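Local coordinates for protein putative polysaccharide deacetylase (Bdellovibrio bacteriovorus HD100, PDB 5JP6) that probably removes acetyl groups from peptidoglycan as a zinc-dependent hydrolase of carbohydrate esterase family 4, at residues E119-Q124 / Q338-E343; G270-V275 / Y371-V376. The protein carries 1 engineered substitution. All blocks are in the same frame, centred on the assembly; numbering follows the deposited sequence.

Interactions 1 and 2 illustrate how the chemistry of a contact follows its place in the fold. Interaction 1 is buried and joins two helices, 110-126 and 339-354, through arginines that lie against a phenylalanine while their polar ends are taken up by histidine, carboxylate and water. Interaction 2 lies at the surface, where the loop after helix 251-269 meets the loop after strand 358-364; it has no hydrogen bond across it and depends on aromatic and aliphatic packing. The two share no element and lie on opposite sides of the chain's centre, with their centres about 34 Å apart. In sequence their segments alternate.

Interaction 1 of 2, residues E119-Q124 / Q338-E343; sequences EHFDEQ and QRRTAE
Arg339 spreads its side chain across one face of the Phe121 ring, whose other face carries the His120 ring, with His120 CD2 over its centre. The arginine and the phenylalanine point in opposite senses, so the guanidinium ends near Phe121 CB. The extended chain lays Arg339 CG over the ring in a CH-pi contact, 4.2 Å from the centroid. Farther out the guanidinium lies 28° from the ring plane, with Arg339 CZ 3.3 Å from Phe121 CD2. The edge of this guanidinium is turned to Glu343: NE and NH2 both bond OE2, the NE bond being 2.9 Å, which holds the flat group in place. NH2 also donates to a water held by Asp122 OD1, and NH1 forms salt bridges with Glu94 and Asp118.

Arg340 meets the Phe121 ring obliquely: Phe121 CE1 lies over the face of its guanidinium, 3.5 Å from Arg340 CZ. The bend at chi3 (-52°) turns its end toward His120, where NH1 and NH2 share NE2 as acceptor, each at 3.1 Å. NH1 lies in the imidazole plane and NH2 is tilted from it. Taking both bonds is consistent with an NE2 that carries no proton. NH1 is also bonded to Asn313.

The two helices run roughly parallel, their short axes 32° apart and 11.7 Å at closest approach, so long side chains bridge between a helix of the N-terminal helical part of the chain and helix 339-354 of the NodB-type fold.

Glu343 rests its CG 3.7 Å from Phe121 CD1. Besides the arginine, OE2 accepts from the backbone N of Ala134, while OE1 pairs with Arg125; a water lies between Glu343 OE1, 2.7 Å away, and Phe121 O.

Interaction 2 of 2, residues G270-V275 / Y371-V376; sequences GWVDPV and YNSKLV
Tyr371 brings one side of its ring against the backbone and side chain of the opposing loop. Its CD1 lies 3.5 Å from Gly270 O and 3.8 Å from Trp271 CB, while CE1 approaches Trp271 CD1. Although its CB points away from residues 270-275, the ring turns back to meet them. Trp271 holds CG between its backbone N and carbonyl carbon (chi1 56°), which sets the indole beside the phenol; the tyrosine ring and the five-membered ring of the indole meet obliquely, their planes 69° apart and centroids separated by 5.6 Å. A neighbouring Lys370 makes a cation-pi contact with Trp271.

Gly270 follows helix 251-269 with a positive phi that suits glycine, and the segment leads on to strand 275-277, part of the curled parallel sheet of the distorted (beta/alpha) barrel characteristic of NodB-type deacetylases; residues 371-376 follow the last strand, 358-364.

Farther along, Val272 places CG1 in the same kind of position (chi1 55°), from where this methyl touches both Ser373 CB and Val376 CG1 at 3.9 Å. The hydroxyl of Ser373 is directed elsewhere: OG accepts from Leu375 N at 3.0 Å, an ST turn within the type I beta turn Ser373-Val376 that brings Val376 round to the same methyl of Val272.

Interaction 1 of 2, residues E119-Q124 / Q338-E343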
# COMPACT_ATOMS: atom_id res chain seq x y z
N GLU A 119 -5.58 -2.60 -20.64
CA GLU A 119 -6.13 -3.75 -21.38
C GLU A 119 -5.90 -5.06 -20.60
O GLU A 119 -6.78 -5.92 -20.51
CB GLU A 119 -5.50 -3.84 -22.77
CG GLU A 119 -5.95 -5.05 -23.54
CD GLU A 119 -5.38 -5.08 -24.95
OE1 GLU A 119 -4.23 -4.63 -25.18
OE2 GLU A 119 -6.07 -5.58 -25.84
N HIS A 120 -4.74 -5.15 -19.95
CA HIS A 120 -4.45 -6.32 -19.10
C HIS A 120 -5.49 -6.40 -17.98
O HIS A 120 -6.10 -7.46 -17.76
CB HIS A 120 -3.04 -6.24 -18.51
CG HIS A 120 -2.82 -7.17 -17.36
ND1 HIS A 120 -2.51 -8.50 -17.53
CD2 HIS A 120 -2.89 -6.96 -16.03
CE1 HIS A 120 -2.39 -9.07 -16.35
NE2 HIS A 120 -2.61 -8.16 -15.43
N PHE A 121 -5.73 -5.30 -17.26
CA PHE A 121 -6.74 -5.33 -16.15
C PHE A 121 -8.15 -5.51 -16.69
O PHE A 121 -8.93 -6.14 -16.01
CB PHE A 121 -6.60 -4.15 -15.22
CG PHE A 121 -5.40 -4.27 -14.29
CD1 PHE A 121 -5.29 -5.22 -13.27
CD2 PHE A 121 -4.35 -3.41 -14.51
CE1 PHE A 121 -4.18 -5.24 -12.46
CE2 PHE A 121 -3.25 -3.43 -13.71
CZ PHE A 121 -3.15 -4.37 -12.70
N ASP A 122 -8.45 -5.06 -17.90
CA ASP A 122 -9.74 -5.36 -18.53
C ASP A 122 -9.92 -6.87 -18.67
O ASP A 122 -10.97 -7.44 -18.33
CB ASP A 122 -9.83 -4.74 -19.92
CG ASP A 122 -10.00 -3.22 -19.91
OD1 ASP A 122 -10.31 -2.61 -18.85
OD2 ASP A 122 -9.82 -2.62 -21.01
N GLU A 123 -8.88 -7.51 -19.17
CA GLU A 123 -8.93 -8.97 -19.40
C GLU A 123 -9.07 -9.72 -18.08
O GLU A 123 -9.87 -10.66 -17.94
CB GLU A 123 -7.66 -9.41 -20.12
CG GLU A 123 -7.54 -8.96 -21.55
CD GLU A 123 -6.17 -9.22 -22.14
OE1 GLU A 123 -5.33 -9.85 -21.47
OE2 GLU A 123 -5.94 -8.85 -23.32
N GLN A 124 -8.33 -9.24 -17.08
CA GLN A 124 -8.38 -9.83 -15.72
C GLN A 124 -9.77 -9.72 -15.11
O GLN A 124 -10.21 -10.61 -14.43
CB GLN A 124 -7.37 -9.17 -14.81
CG GLN A 124 -5.91 -9.39 -15.22
CD GLN A 124 -5.50 -10.82 -15.05
OE1 GLN A 124 -5.48 -11.33 -13.94
NE2 GLN A 124 -5.20 -11.47 -16.14
N GLN A 338 -0.98 -0.51 -4.54
CA GLN A 338 -0.89 -1.62 -5.48
C GLN A 338 -2.22 -1.68 -6.27
O GLN A 338 -3.27 -2.00 -5.71
CB GLN A 338 -0.67 -2.94 -4.74
CG GLN A 338 -0.30 -4.10 -5.67
CD GLN A 338 1.12 -3.91 -6.25
OE1 GLN A 338 2.14 -3.76 -5.54
NE2 GLN A 338 1.18 -3.86 -7.54
N ARG A 339 -2.16 -1.39 -7.56
CA ARG A 339 -3.38 -1.35 -8.37
C ARG A 339 -4.17 -2.64 -8.27
O ARG A 339 -5.41 -2.62 -8.10
CB ARG A 339 -3.09 -1.02 -9.83
CG ARG A 339 -4.34 -1.17 -10.65
CD ARG A 339 -4.26 -0.54 -12.00
NE ARG A 339 -5.53 -0.71 -12.69
CZ ARG A 339 -5.74 -0.45 -13.96
NH1 ARG A 339 -4.78 0.09 -14.69
NH2 ARG A 339 -6.94 -0.65 -14.47
N ARG A 340 -3.48 -3.77 -8.34
CA ARG A 340 -4.21 -5.03 -8.42
C ARG A 340 -5.00 -5.29 -7.15
O ARG A 340 -6.05 -5.89 -7.20
CB ARG A 340 -3.26 -6.18 -8.71
CG ARG A 340 -3.95 -7.46 -9.11
CD ARG A 340 -2.91 -8.47 -9.58
NE ARG A 340 -1.99 -7.98 -10.60
CZ ARG A 340 -2.15 -8.10 -11.93
NH1 ARG A 340 -3.23 -8.61 -12.47
NH2 ARG A 340 -1.19 -7.70 -12.73
N THR A 341 -4.50 -4.79 -6.03
CA THR A 341 -5.24 -4.89 -4.77
C THR A 341 -6.56 -4.14 -4.83
O THR A 341 -7.61 -4.67 -4.37
CB THR A 341 -4.36 -4.44 -3.61
OG1 THR A 341 -3.22 -5.31 -3.53
CG2 THR A 341 -5.10 -4.42 -2.26
N ALA A 342 -6.56 -2.95 -5.43
CA ALA A 342 -7.82 -2.21 -5.62
C ALA A 342 -8.73 -3.00 -6.60
O ALA A 342 -9.96 -3.11 -6.38
CB ALA A 342 -7.57 -0.79 -6.11
N GLU A 343 -8.15 -3.60 -7.66
CA GLU A 343 -8.95 -4.31 -8.63
C GLU A 343 -9.68 -5.50 -8.02
O GLU A 343 -10.77 -5.84 -8.47
CB GLU A 343 -8.08 -4.82 -9.79
CG GLU A 343 -7.44 -3.73 -10.64
CD GLU A 343 -8.39 -3.11 -11.65
OE1 GLU A 343 -9.40 -3.74 -12.08
OE2 GLU A 343 -8.10 -1.96 -12.08
O HOH W 1 -8.88 -6.24 -13.08
O HOH W 2 -8.41 -1.22 -16.88

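Interaction 2 of 2, residues G270-V275 / Y371-V376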
# COMPACT_ATOMS: atom_id res chain seq x y z
N GLY A 270 -5.20 17.22 11.19
CA GLY A 270 -5.33 17.70 12.54
C GLY A 270 -5.35 16.59 13.57
O GLY A 270 -5.55 16.81 14.76
N TRP A 271 -5.09 15.37 13.11
CA TRP A 271 -4.95 14.22 13.98
C TRP A 271 -4.21 13.12 13.22
O TRP A 271 -4.05 13.19 12.01
CB TRP A 271 -6.31 13.72 14.46
CG TRP A 271 -7.29 13.38 13.36
CD1 TRP A 271 -8.30 14.17 12.90
CD2 TRP A 271 -7.41 12.15 12.66
NE1 TRP A 271 -9.04 13.51 11.93
CE2 TRP A 271 -8.51 12.25 11.77
CE3 TRP A 271 -6.71 10.94 12.72
CZ2 TRP A 271 -8.93 11.18 10.96
CZ3 TRP A 271 -7.09 9.90 11.90
CH2 TRP A 271 -8.19 10.02 11.01
N VAL A 272 -3.75 12.14 13.99
CA VAL A 272 -3.13 10.95 13.49
C VAL A 272 -3.32 9.88 14.54
O VAL A 272 -3.01 10.10 15.72
CB VAL A 272 -1.65 11.13 13.11
CG1 VAL A 272 -0.80 11.70 14.26
CG2 VAL A 272 -1.10 9.82 12.57
N ASP A 273 -3.87 8.73 14.16
CA ASP A 273 -4.09 7.68 15.15
C ASP A 273 -2.76 7.15 15.68
O ASP A 273 -1.74 7.14 14.95
CB ASP A 273 -4.90 6.53 14.53
CG ASP A 273 -6.37 6.89 14.39
OD1 ASP A 273 -7.01 7.19 15.45
OD2 ASP A 273 -6.89 6.85 13.26
N PRO A 274 -2.79 6.66 16.93
CA PRO A 274 -1.53 6.21 17.59
C PRO A 274 -1.17 4.80 17.16
O PRO A 274 -1.06 3.92 18.00
CB PRO A 274 -1.87 6.32 19.07
CG PRO A 274 -3.35 6.05 19.11
CD PRO A 274 -3.88 6.78 17.90
N VAL A 275 -1.01 4.61 15.85
CA VAL A 275 -0.68 3.32 15.27
C VAL A 275 0.40 3.51 14.24
O VAL A 275 0.37 4.48 13.46
CB VAL A 275 -1.92 2.61 14.65
CG1 VAL A 275 -3.01 2.48 15.73
CG2 VAL A 275 -2.49 3.34 13.45
N TYR A 371 -5.41 13.17 18.72
CA TYR A 371 -5.15 14.61 18.71
C TYR A 371 -3.91 15.01 19.48
O TYR A 371 -3.52 16.19 19.43
CB TYR A 371 -6.35 15.36 19.28
CG TYR A 371 -7.62 15.16 18.47
CD1 TYR A 371 -7.80 15.83 17.27
CD2 TYR A 371 -8.60 14.30 18.90
CE1 TYR A 371 -8.95 15.67 16.55
CE2 TYR A 371 -9.74 14.12 18.18
CZ TYR A 371 -9.91 14.79 16.98
OH TYR A 371 -11.06 14.65 16.23
N ASN A 372 -3.31 14.06 20.20
CA ASN A 372 -2.25 14.36 21.14
C ASN A 372 -1.05 13.42 20.96
O ASN A 372 -0.41 13.01 21.93
CB ASN A 372 -2.83 14.27 22.55
CG ASN A 372 -3.84 15.35 22.81
OD1 ASN A 372 -3.50 16.53 22.94
ND2 ASN A 372 -5.11 14.96 22.84
N SER A 373 -0.73 13.11 19.70
CA SER A 373 0.36 12.20 19.42
C SER A 373 1.69 12.75 19.98
O SER A 373 2.08 13.89 19.72
CB SER A 373 0.56 12.02 17.93
OG SER A 373 1.69 11.20 17.67
N LYS A 374 2.41 11.86 20.68
CA LYS A 374 3.76 12.18 21.15
C LYS A 374 4.83 12.19 20.04
O LYS A 374 5.99 12.50 20.31
CB LYS A 374 4.14 11.25 22.30
CG LYS A 374 3.28 11.45 23.53
CD LYS A 374 3.58 10.40 24.60
CE LYS A 374 2.82 10.64 25.85
NZ LYS A 374 3.06 9.57 26.82
N LEU A 375 4.40 11.84 18.82
CA LEU A 375 5.27 11.83 17.66
C LEU A 375 5.17 13.09 16.82
O LEU A 375 5.88 13.24 15.84
CB LEU A 375 4.97 10.60 16.79
CG LEU A 375 5.23 9.25 17.42
CD1 LEU A 375 4.76 8.12 16.55
CD2 LEU A 375 6.72 9.07 17.77
N VAL A 376 4.25 13.99 17.18
CA VAL A 376 4.05 15.17 16.39
C VAL A 376 4.30 16.46 17.18
O VAL A 376 4.13 16.48 18.40
CB VAL A 376 2.67 15.24 15.74
CG1 VAL A 376 2.29 13.96 15.01
CG2 VAL A 376 1.63 15.67 16.68